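Local coordinates for uncharacterized GST-like proteinprotein (Pseudomonas syringae pv. tomato, PDB 3IC8) that is of unknown function but is glutathione S-transferase-like and may bind glutathione, at residues A106-S115 with F191-F201; A81-V91 with F175-F183. All coordinates share one frame; numbering follows the deposited sequence.

Interaction 1 of 2, residues A106-S115 with F191-F201; sequences AVSLVFQPES and FLKQTPVTAPF
Val110 and Leu192 bring the ends of helices 88-110 and 180-193 to 6.2 Å between their CA atoms, and the chains beyond the two helices meet again at Ser115 and Val197, whose CA atoms are 5.5 Å apart. At the first of these points Val110 swings CG1 away from its own backbone N (chi1 176°), which leaves CG2 to face the other helix. There CG2 lies 3.5 Å from Leu192 CD1 and just as near the carbonyl oxygen of Phe191. Leu192 spreads its second branch along the same helix, CD2 resting on the CB of Ala106.

Two aromatic rings extend this apolar seam, and both are met over a face. Val107 CG1 stands almost squarely above the Phe191 ring, 4.0 Å from its centroid. Leu109 does the same to Phe201, with CD1 3.9 Å from that ring's centroid, while its CD2 reaches CZ. Phe201 also packs edge-to-face on Trp156 of helix 149-167.

After an inverse gamma turn centred on Phe111, polar side chains hydrogen-bond back to carbonyls at the helix end. Ser115 OG donates to Val110 O at 2.8 Å, and Gln112 NE2 to Leu109 O at 3.1 Å. Thr198 CG2 settles against Val110 CA, whereas the buried Thr195 OG1 has no polar partner. Lys193 and Gln194 hydrogen-bond to a second subunit, so residues 193-194 also face a subunit interface. Such helix-on-helix packing is characteristic of the all-helical C-terminal domain of the glutathione S-transferase fold.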
loop_
_atom_site.group_PDB
_atom_site.type_symbol
_atom_site.label_atom_id
_atom_site.label_comp_id
_atom_site.label_asym_id
_atom_site.label_seq_id
_atom_site.Cartn_x
_atom_site.Cartn_y
_atom_site.Cartn_z
ATOM N N ALA A 106 -15.904 -18.309 12.568
ATOM C CA ALA A 106 -14.572 -17.761 12.613
ATOM C C ALA A 106 -13.882 -17.949 13.950
ATOM O O ALA A 106 -12.745 -18.272 13.998
ATOM C CB ALA A 106 -14.591 -16.328 12.215
ATOM N N VAL A 107 -14.595 -17.722 15.027
ATOM C CA VAL A 107 -14.095 -17.961 16.364
ATOM C C VAL A 107 -13.840 -19.404 16.763
ATOM O O VAL A 107 -12.985 -19.661 17.555
ATOM C CB VAL A 107 -14.821 -17.156 17.427
ATOM C CG1 VAL A 107 -14.730 -15.737 17.102
ATOM C CG2 VAL A 107 -16.215 -17.551 17.533
ATOM N N SER A 108 -14.634 -20.319 16.254
ATOM C CA SER A 108 -14.400 -21.720 16.482
ATOM C C SER A 108 -13.111 -22.169 15.869
ATOM O O SER A 108 -12.406 -22.954 16.434
ATOM C CB SER A 108 -15.519 -22.579 15.908
ATOM O OG SER A 108 -16.732 -22.351 16.542
ATOM N N LEU A 109 -12.845 -21.698 14.677
ATOM C CA LEU A 109 -11.665 -22.067 13.984
ATOM C C LEU A 109 -10.407 -21.608 14.642
ATOM O O LEU A 109 -9.467 -22.332 14.710
ATOM C CB LEU A 109 -11.702 -21.465 12.603
ATOM C CG LEU A 109 -12.543 -22.134 11.550
ATOM C CD1 LEU A 109 -12.497 -21.368 10.294
ATOM C CD2 LEU A 109 -12.065 -23.488 11.330
ATOM N N VAL A 110 -10.377 -20.367 15.052
ATOM C CA VAL A 110 -9.239 -19.801 15.704
ATOM C C VAL A 110 -8.936 -20.304 17.094
ATOM O O VAL A 110 -7.813 -20.617 17.416
ATOM C CB VAL A 110 -9.419 -18.313 15.781
ATOM C CG1 VAL A 110 -8.325 -17.684 16.535
ATOM C CG2 VAL A 110 -9.519 -17.749 14.432
ATOM N N PHE A 111 -9.942 -20.340 17.937
ATOM C CA PHE A 111 -9.722 -20.657 19.318
ATOM C C PHE A 111 -9.792 -22.138 19.596
ATOM O O PHE A 111 -10.608 -22.588 20.326
ATOM C CB PHE A 111 -10.673 -19.859 20.183
ATOM C CG PHE A 111 -10.452 -18.401 20.104
ATOM C CD1 PHE A 111 -9.316 -17.847 20.598
ATOM C CD2 PHE A 111 -11.362 -17.579 19.517
ATOM C CE1 PHE A 111 -9.119 -16.525 20.510
ATOM C CE2 PHE A 111 -11.153 -16.266 19.449
ATOM C CZ PHE A 111 -10.035 -15.742 19.935
ATOM N N GLN A 112 -8.903 -22.875 18.976
ATOM C CA GLN A 112 -8.738 -24.274 19.218
ATOM C C GLN A 112 -7.252 -24.528 19.216
ATOM O O GLN A 112 -6.510 -23.754 18.705
ATOM C CB GLN A 112 -9.478 -25.118 18.192
ATOM C CG GLN A 112 -9.224 -24.748 16.802
ATOM C CD GLN A 112 -9.697 -25.790 15.827
ATOM O OE1 GLN A 112 -9.457 -26.973 15.995
ATOM N NE2 GLN A 112 -10.357 -25.351 14.786
ATOM N N PRO A 113 -6.838 -25.630 19.791
ATOM C CA PRO A 113 -5.455 -25.929 20.106
ATOM C C PRO A 113 -4.597 -26.017 18.884
ATOM O O PRO A 113 -3.423 -25.798 18.936
ATOM C CB PRO A 113 -5.560 -27.292 20.730
ATOM C CG PRO A 113 -6.834 -27.322 21.325
ATOM C CD PRO A 113 -7.743 -26.415 20.617
ATOM N N GLU A 114 -5.208 -26.360 17.773
ATOM C CA GLU A 114 -4.499 -26.513 16.533
ATOM C C GLU A 114 -3.822 -25.242 16.075
ATOM O O GLU A 114 -2.881 -25.283 15.325
ATOM C CB GLU A 114 -5.462 -26.995 15.475
ATOM C CG GLU A 114 -5.714 -28.463 15.526
ATOM C CD GLU A 114 -6.596 -28.872 16.674
ATOM O OE1 GLU A 114 -7.513 -28.120 17.037
ATOM O OE2 GLU A 114 -6.370 -29.960 17.218
ATOM N N SER A 115 -4.249 -24.111 16.599
ATOM C CA SER A 115 -3.730 -22.822 16.166
ATOM C C SER A 115 -2.449 -22.388 16.825
ATOM O O SER A 115 -1.905 -21.379 16.449
ATOM C CB SER A 115 -4.765 -21.713 16.373
ATOM O OG SER A 115 -6.020 -22.065 15.870
ATOM N N PHE A 191 -10.274 -12.200 12.944
ATOM C CA PHE A 191 -9.873 -13.246 13.852
ATOM C C PHE A 191 -8.963 -14.253 13.168
ATOM O O PHE A 191 -7.988 -14.655 13.722
ATOM C CB PHE A 191 -11.092 -13.958 14.444
ATOM C CG PHE A 191 -11.796 -13.187 15.503
ATOM C CD1 PHE A 191 -11.454 -13.318 16.813
ATOM C CD2 PHE A 191 -12.809 -12.339 15.191
ATOM C CE1 PHE A 191 -12.105 -12.615 17.770
ATOM C CE2 PHE A 191 -13.439 -11.632 16.139
ATOM C CZ PHE A 191 -13.093 -11.768 17.428
ATOM N N LEU A 192 -9.293 -14.651 11.959
ATOM C CA LEU A 192 -8.504 -15.614 11.221
ATOM C C LEU A 192 -7.111 -15.139 10.879
ATOM O O LEU A 192 -6.197 -15.891 10.906
ATOM C CB LEU A 192 -9.216 -16.094 9.984
ATOM C CG LEU A 192 -10.373 -17.087 10.006
ATOM C CD1 LEU A 192 -10.402 -18.081 11.089
ATOM C CD2 LEU A 192 -11.655 -16.426 9.848
ATOM N N LYS A 193 -6.977 -13.866 10.591
ATOM C CA LYS A 193 -5.736 -13.245 10.219
ATOM C C LYS A 193 -4.684 -13.241 11.317
ATOM O O LYS A 193 -3.549 -13.072 11.059
ATOM C CB LYS A 193 -5.994 -11.838 9.744
ATOM C CG LYS A 193 -6.720 -11.748 8.452
ATOM C CD LYS A 193 -5.878 -12.192 7.301
ATOM C CE LYS A 193 -5.151 -11.047 6.696
ATOM N NZ LYS A 193 -4.336 -11.462 5.579
ATOM N N GLN A 194 -5.113 -13.453 12.540
ATOM C CA GLN A 194 -4.280 -13.448 13.718
ATOM C C GLN A 194 -3.242 -14.557 13.812
ATOM O O GLN A 194 -2.282 -14.444 14.521
ATOM C CB GLN A 194 -5.144 -13.444 14.968
ATOM C CG GLN A 194 -6.064 -12.275 15.115
ATOM C CD GLN A 194 -5.405 -10.965 14.880
ATOM O OE1 GLN A 194 -5.727 -10.264 13.961
ATOM N NE2 GLN A 194 -4.467 -10.636 15.709
ATOM N N THR A 195 -3.480 -15.633 13.101
ATOM C CA THR A 195 -2.713 -16.828 13.231
ATOM C C THR A 195 -2.282 -17.377 11.894
ATOM O O THR A 195 -2.984 -17.314 10.935
ATOM C CB THR A 195 -3.551 -17.867 13.896
ATOM O OG1 THR A 195 -3.293 -17.844 15.286
ATOM C CG2 THR A 195 -3.243 -19.182 13.355
ATOM N N PRO A 196 -1.088 -17.912 11.857
ATOM C CA PRO A 196 -0.543 -18.495 10.652
ATOM C C PRO A 196 -1.338 -19.676 10.204
ATOM O O PRO A 196 -1.508 -19.881 9.036
ATOM C CB PRO A 196 0.833 -18.920 11.102
ATOM C CG PRO A 196 1.177 -17.997 12.112
ATOM C CD PRO A 196 -0.024 -17.501 12.768
ATOM N N VAL A 197 -1.788 -20.468 11.147
ATOM C CA VAL A 197 -2.624 -21.602 10.870
ATOM C C VAL A 197 -3.990 -21.280 10.304
ATOM O O VAL A 197 -4.447 -21.960 9.417
ATOM C CB VAL A 197 -2.807 -22.431 12.124
ATOM C CG1 VAL A 197 -3.742 -23.532 11.878
ATOM C CG2 VAL A 197 -1.505 -22.940 12.600
ATOM N N THR A 198 -4.633 -20.248 10.840
ATOM C CA THR A 198 -5.949 -19.808 10.395
ATOM C C THR A 198 -6.019 -18.833 9.242
ATOM O O THR A 198 -7.051 -18.645 8.688
ATOM C CB THR A 198 -6.807 -19.231 11.536
ATOM O OG1 THR A 198 -6.196 -18.067 12.067
ATOM C CG2 THR A 198 -7.002 -20.233 12.606
ATOM N N ALA A 199 -4.913 -18.224 8.881
ATOM C CA ALA A 199 -4.867 -17.247 7.813
ATOM C C ALA A 199 -5.251 -17.748 6.415
ATOM O O ALA A 199 -5.806 -17.029 5.638
ATOM C CB ALA A 199 -3.572 -16.585 7.803
ATOM N N PRO A 200 -4.967 -18.999 6.128
ATOM C CA PRO A 200 -5.325 -19.595 4.856
ATOM C C PRO A 200 -6.829 -19.666 4.666
ATOM O O PRO A 200 -7.304 -19.726 3.578
ATOM C CB PRO A 200 -4.716 -20.975 4.963
ATOM C CG PRO A 200 -3.657 -20.819 5.847
ATOM C CD PRO A 200 -4.107 -19.911 6.875
ATOM N N PHE A 201 -7.568 -19.642 5.752
ATOM C CA PHE A 201 -8.990 -19.606 5.658
ATOM C C PHE A 201 -9.468 -18.343 4.968
ATOM O O PHE A 201 -10.462 -18.376 4.299
ATOM C CB PHE A 201 -9.618 -19.734 7.025
ATOM C CG PHE A 201 -9.532 -21.081 7.590
ATOM C CD1 PHE A 201 -10.134 -22.133 6.971
ATOM C CD2 PHE A 201 -8.873 -21.303 8.756
ATOM C CE1 PHE A 201 -10.061 -23.357 7.499
ATOM C CE2 PHE A 201 -8.785 -22.512 9.265
ATOM C CZ PHE A 201 -9.380 -23.549 8.638
#

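Interaction 2 of 2, residues A81-V91 with F175-F183; sequences AFYPQGQEFAV and FGAPSIADF
Phe82 and Ile180 supply the one backbone hydrogen bond between the segments: Ile180 N donates to Phe82 O at 3.1 Å. The bond is fairly straight (159° at the hydrogen), lies in the carbonyl plane and uses a lone pair of the oxygen. It falls at the start of the 180-193 region, so an amide near the helix start is satisfied by the loop leading into helix 88-110.

Within 175-183, Asp182 OD2 takes the Ser179 N-H at 2.7 Å, the nitrogen lying almost in line with the CG-OD2 bond. This is the Ser-X-X-Asp sequence familiar at this place in glutathione S-transferases, although here the reciprocal bond from the serine hydroxyl to the Asp182 backbone N is not formed. Outside partners complete the polar set. Asp182 OD1 is gripped by Leu174 N and Trp211 NE1. From helix 66-76, Glu74 accepts the N-H groups of Phe82 (at OE2) and Tyr83 (at OE1).

Apolar packing makes up most of the remaining contact. Ile180 divides its branches: CG1 turns away from the backbone N (chi1 -179°) and carries CD1 over one face of the Phe82 ring, toward its rim. CG2 instead sits 3.6 Å from Val91 CG1 and 3.7 Å from Tyr83 CE2. Val91 drives its other methyl, CG2, over the centre of the Phe175 ring, just 3.4 Å from the centroid, which is tight. Ala90 CB adds a contact at CE2 of that ring, and Phe183 CE2 comes to the edge of Phe82.

The chemistry implies that a buried carboxylate and one backbone hydrogen bond between the segments satisfy polar groups at the helix start and fix the two backbones to each other there. Nearby N-H groups would probably favour the charged form of Asp182, while branched aliphatic groups on aromatic faces fill the space between.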
loop_
_atom_site.group_PDB
_atom_site.type_symbol
_atom_site.label_atom_id
_atom_site.label_comp_id
_atom_site.label_asym_id
_atom_site.label_seq_id
_atom_site.Cartn_x
_atom_site.Cartn_y
_atom_site.Cartn_z
ATOM N N ALA A 81 -22.399 6.396 4.767
ATOM C CA ALA A 81 -23.474 5.715 5.436
ATOM C C ALA A 81 -23.255 4.254 5.669
ATOM O O ALA A 81 -22.845 3.529 4.806
ATOM C CB ALA A 81 -24.750 5.924 4.710
ATOM N N PHE A 82 -23.556 3.853 6.880
ATOM C CA PHE A 82 -23.683 2.474 7.251
ATOM C C PHE A 82 -24.821 1.816 6.525
ATOM O O PHE A 82 -24.725 0.687 6.174
ATOM C CB PHE A 82 -23.895 2.331 8.739
ATOM C CG PHE A 82 -22.660 2.452 9.537
ATOM C CD1 PHE A 82 -21.519 1.854 9.145
ATOM C CD2 PHE A 82 -22.643 3.182 10.670
ATOM C CE1 PHE A 82 -20.425 1.976 9.876
ATOM C CE2 PHE A 82 -21.545 3.289 11.379
ATOM C CZ PHE A 82 -20.444 2.698 10.981
ATOM N N TYR A 83 -25.911 2.519 6.290
ATOM C CA TYR A 83 -27.017 1.926 5.570
ATOM C C TYR A 83 -27.430 2.679 4.351
ATOM O O TYR A 83 -28.278 3.511 4.412
ATOM C CB TYR A 83 -28.217 1.834 6.478
ATOM C CG TYR A 83 -27.945 1.166 7.764
ATOM C CD1 TYR A 83 -27.532 1.882 8.840
ATOM C CD2 TYR A 83 -28.105 -0.182 7.905
ATOM C CE1 TYR A 83 -27.284 1.298 9.981
ATOM C CE2 TYR A 83 -27.860 -0.774 9.066
ATOM C CZ TYR A 83 -27.443 -0.025 10.103
ATOM O OH TYR A 83 -27.189 -0.588 11.290
ATOM N N PRO A 84 -26.868 2.337 3.225
ATOM C CA PRO A 84 -27.064 3.072 1.991
ATOM C C PRO A 84 -28.497 3.092 1.518
ATOM O O PRO A 84 -29.156 2.086 1.615
ATOM C CB PRO A 84 -26.239 2.266 1.015
ATOM C CG PRO A 84 -25.381 1.517 1.789
ATOM C CD PRO A 84 -26.032 1.178 3.004
ATOM N N GLN A 85 -28.957 4.212 0.983
ATOM C CA GLN A 85 -30.345 4.340 0.606
ATOM C C GLN A 85 -30.742 3.330 -0.432
ATOM O O GLN A 85 -30.110 3.193 -1.442
ATOM C CB GLN A 85 -30.612 5.707 0.022
ATOM C CG GLN A 85 -30.381 6.842 0.968
ATOM C CD GLN A 85 -31.525 7.817 1.018
ATOM O OE1 GLN A 85 -32.044 8.107 2.084
ATOM N NE2 GLN A 85 -31.916 8.338 -0.128
ATOM N N GLY A 86 -31.833 2.652 -0.164
ATOM C CA GLY A 86 -32.379 1.655 -1.043
ATOM C C GLY A 86 -31.849 0.267 -0.826
ATOM O O GLY A 86 -32.243 -0.642 -1.486
ATOM N N GLN A 87 -30.923 0.130 0.093
ATOM C CA GLN A 87 -30.384 -1.147 0.446
ATOM C C GLN A 87 -30.447 -1.421 1.931
ATOM O O GLN A 87 -29.733 -2.230 2.410
ATOM C CB GLN A 87 -28.966 -1.241 -0.061
ATOM C CG GLN A 87 -28.842 -1.098 -1.526
ATOM C CD GLN A 87 -27.432 -1.018 -1.998
ATOM O OE1 GLN A 87 -27.010 -1.788 -2.815
ATOM N NE2 GLN A 87 -26.706 -0.071 -1.501
ATOM N N GLU A 88 -31.278 -0.713 2.660
ATOM C CA GLU A 88 -31.274 -0.788 4.107
ATOM C C GLU A 88 -31.609 -2.100 4.774
ATOM O O GLU A 88 -30.950 -2.466 5.711
ATOM C CB GLU A 88 -32.241 0.233 4.667
ATOM C CG GLU A 88 -31.865 1.628 4.378
ATOM C CD GLU A 88 -32.649 2.207 3.253
ATOM O OE1 GLU A 88 -32.679 1.631 2.180
ATOM O OE2 GLU A 88 -33.243 3.248 3.441
ATOM N N PHE A 89 -32.679 -2.745 4.343
ATOM C CA PHE A 89 -33.078 -4.038 4.839
ATOM C C PHE A 89 -32.090 -5.119 4.506
ATOM O O PHE A 89 -31.779 -5.934 5.316
ATOM C CB PHE A 89 -34.437 -4.394 4.280
ATOM C CG PHE A 89 -34.908 -5.735 4.643
ATOM C CD1 PHE A 89 -35.511 -5.946 5.827
ATOM C CD2 PHE A 89 -34.773 -6.772 3.793
ATOM C CE1 PHE A 89 -35.946 -7.128 6.144
ATOM C CE2 PHE A 89 -35.214 -7.963 4.128
ATOM C CZ PHE A 89 -35.801 -8.143 5.302
ATOM N N ALA A 90 -31.613 -5.114 3.288
ATOM C CA ALA A 90 -30.678 -6.106 2.846
ATOM C C ALA A 90 -29.359 -6.064 3.592
ATOM O O ALA A 90 -28.815 -7.075 3.928
ATOM C CB ALA A 90 -30.458 -5.970 1.385
ATOM N N VAL A 91 -28.863 -4.869 3.821
ATOM C CA VAL A 91 -27.665 -4.656 4.588
ATOM C C VAL A 91 -27.773 -5.047 6.043
ATOM O O VAL A 91 -26.910 -5.678 6.574
ATOM C CB VAL A 91 -27.197 -3.215 4.440
ATOM C CG1 VAL A 91 -26.229 -2.845 5.479
ATOM C CG2 VAL A 91 -26.601 -3.030 3.153
ATOM N N PHE A 175 -21.986 -4.281 -1.001
ATOM C CA PHE A 175 -23.179 -3.728 -1.563
ATOM C C PHE A 175 -22.885 -2.616 -2.526
ATOM O O PHE A 175 -23.668 -1.742 -2.666
ATOM C CB PHE A 175 -24.104 -3.242 -0.487
ATOM C CG PHE A 175 -24.850 -4.314 0.173
ATOM C CD1 PHE A 175 -24.361 -4.931 1.277
ATOM C CD2 PHE A 175 -26.065 -4.706 -0.298
ATOM C CE1 PHE A 175 -25.048 -5.896 1.875
ATOM C CE2 PHE A 175 -26.740 -5.678 0.314
ATOM C CZ PHE A 175 -26.228 -6.273 1.391
ATOM N N GLY A 176 -21.758 -2.648 -3.200
ATOM C CA GLY A 176 -21.417 -1.538 -4.042
ATOM C C GLY A 176 -20.657 -0.533 -3.236
ATOM O O GLY A 176 -19.469 -0.540 -3.185
ATOM N N ALA A 177 -21.391 0.361 -2.625
ATOM C CA ALA A 177 -20.879 1.234 -1.627
ATOM C C ALA A 177 -20.664 0.471 -0.346
ATOM O O ALA A 177 -21.260 -0.533 -0.117
ATOM C CB ALA A 177 -21.829 2.331 -1.410
ATOM N N PRO A 178 -19.817 0.993 0.503
ATOM C CA PRO A 178 -19.540 0.387 1.781
ATOM C C PRO A 178 -20.722 0.466 2.727
ATOM O O PRO A 178 -21.556 1.303 2.619
ATOM C CB PRO A 178 -18.370 1.207 2.291
ATOM C CG PRO A 178 -18.389 2.395 1.553
ATOM C CD PRO A 178 -18.966 2.149 0.262
ATOM N N SER A 179 -20.764 -0.450 3.655
ATOM C CA SER A 179 -21.873 -0.566 4.553
ATOM C C SER A 179 -21.430 -1.174 5.854
ATOM O O SER A 179 -20.338 -1.604 5.976
ATOM C CB SER A 179 -23.032 -1.348 3.945
ATOM O OG SER A 179 -22.627 -2.441 3.191
ATOM N N ILE A 180 -22.323 -1.214 6.818
ATOM C CA ILE A 180 -22.080 -1.799 8.105
ATOM C C ILE A 180 -21.812 -3.271 7.896
ATOM O O ILE A 180 -21.124 -3.886 8.648
ATOM C CB ILE A 180 -23.242 -1.538 9.070
ATOM C CG1 ILE A 180 -22.981 -2.130 10.437
ATOM C CG2 ILE A 180 -24.479 -2.136 8.590
ATOM C CD1 ILE A 180 -21.823 -1.570 11.126
ATOM N N ALA A 181 -22.357 -3.810 6.832
ATOM C CA ALA A 181 -22.133 -5.185 6.475
ATOM C C ALA A 181 -20.689 -5.526 6.148
ATOM O O ALA A 181 -20.260 -6.587 6.457
ATOM C CB ALA A 181 -23.046 -5.604 5.382
ATOM N N ASP A 182 -19.952 -4.626 5.528
ATOM C CA ASP A 182 -18.570 -4.901 5.233
ATOM C C ASP A 182 -17.825 -5.111 6.524
ATOM O O ASP A 182 -17.016 -5.982 6.646
ATOM C CB ASP A 182 -17.929 -3.732 4.492
ATOM C CG ASP A 182 -18.478 -3.538 3.125
ATOM O OD1 ASP A 182 -18.101 -4.298 2.259
ATOM O OD2 ASP A 182 -19.271 -2.621 2.910
ATOM N N PHE A 183 -18.109 -4.283 7.491
ATOM C CA PHE A 183 -17.511 -4.424 8.788
ATOM C C PHE A 183 -17.879 -5.668 9.558
ATOM O O PHE A 183 -17.059 -6.286 10.175
ATOM C CB PHE A 183 -17.740 -3.165 9.571
ATOM C CG PHE A 183 -17.179 -1.985 8.916
ATOM C CD1 PHE A 183 -15.854 -1.715 9.004
ATOM C CD2 PHE A 183 -17.954 -1.170 8.172
ATOM C CE1 PHE A 183 -15.341 -0.665 8.393
ATOM C CE2 PHE A 183 -17.425 -0.113 7.560
ATOM C CZ PHE A 183 -16.116 0.133 7.673
#

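From the N terminus, after the strands and helices of residues 4-76, the chain reaches 81-91, climbs helix 88-110 to 106-115, passes an unmodelled stretch and helix 149-167, and returns through 175-183 and helix 180-193 to 191-201. Interaction 2 closes its loop first, when 175-183 comes back to 81-91; interaction 1 closes when 191-201 reaches 106-115. Because the segments alternate, the two loops cross rather than nest. With centres 28 Å apart, the contacts clamp the same two helices at their beginnings and ends, so the helices run in the same direction. Interaction 2 lies against helices 16-25 and 66-76 of the thioredoxin-like domain, interaction 1 against the second subunit.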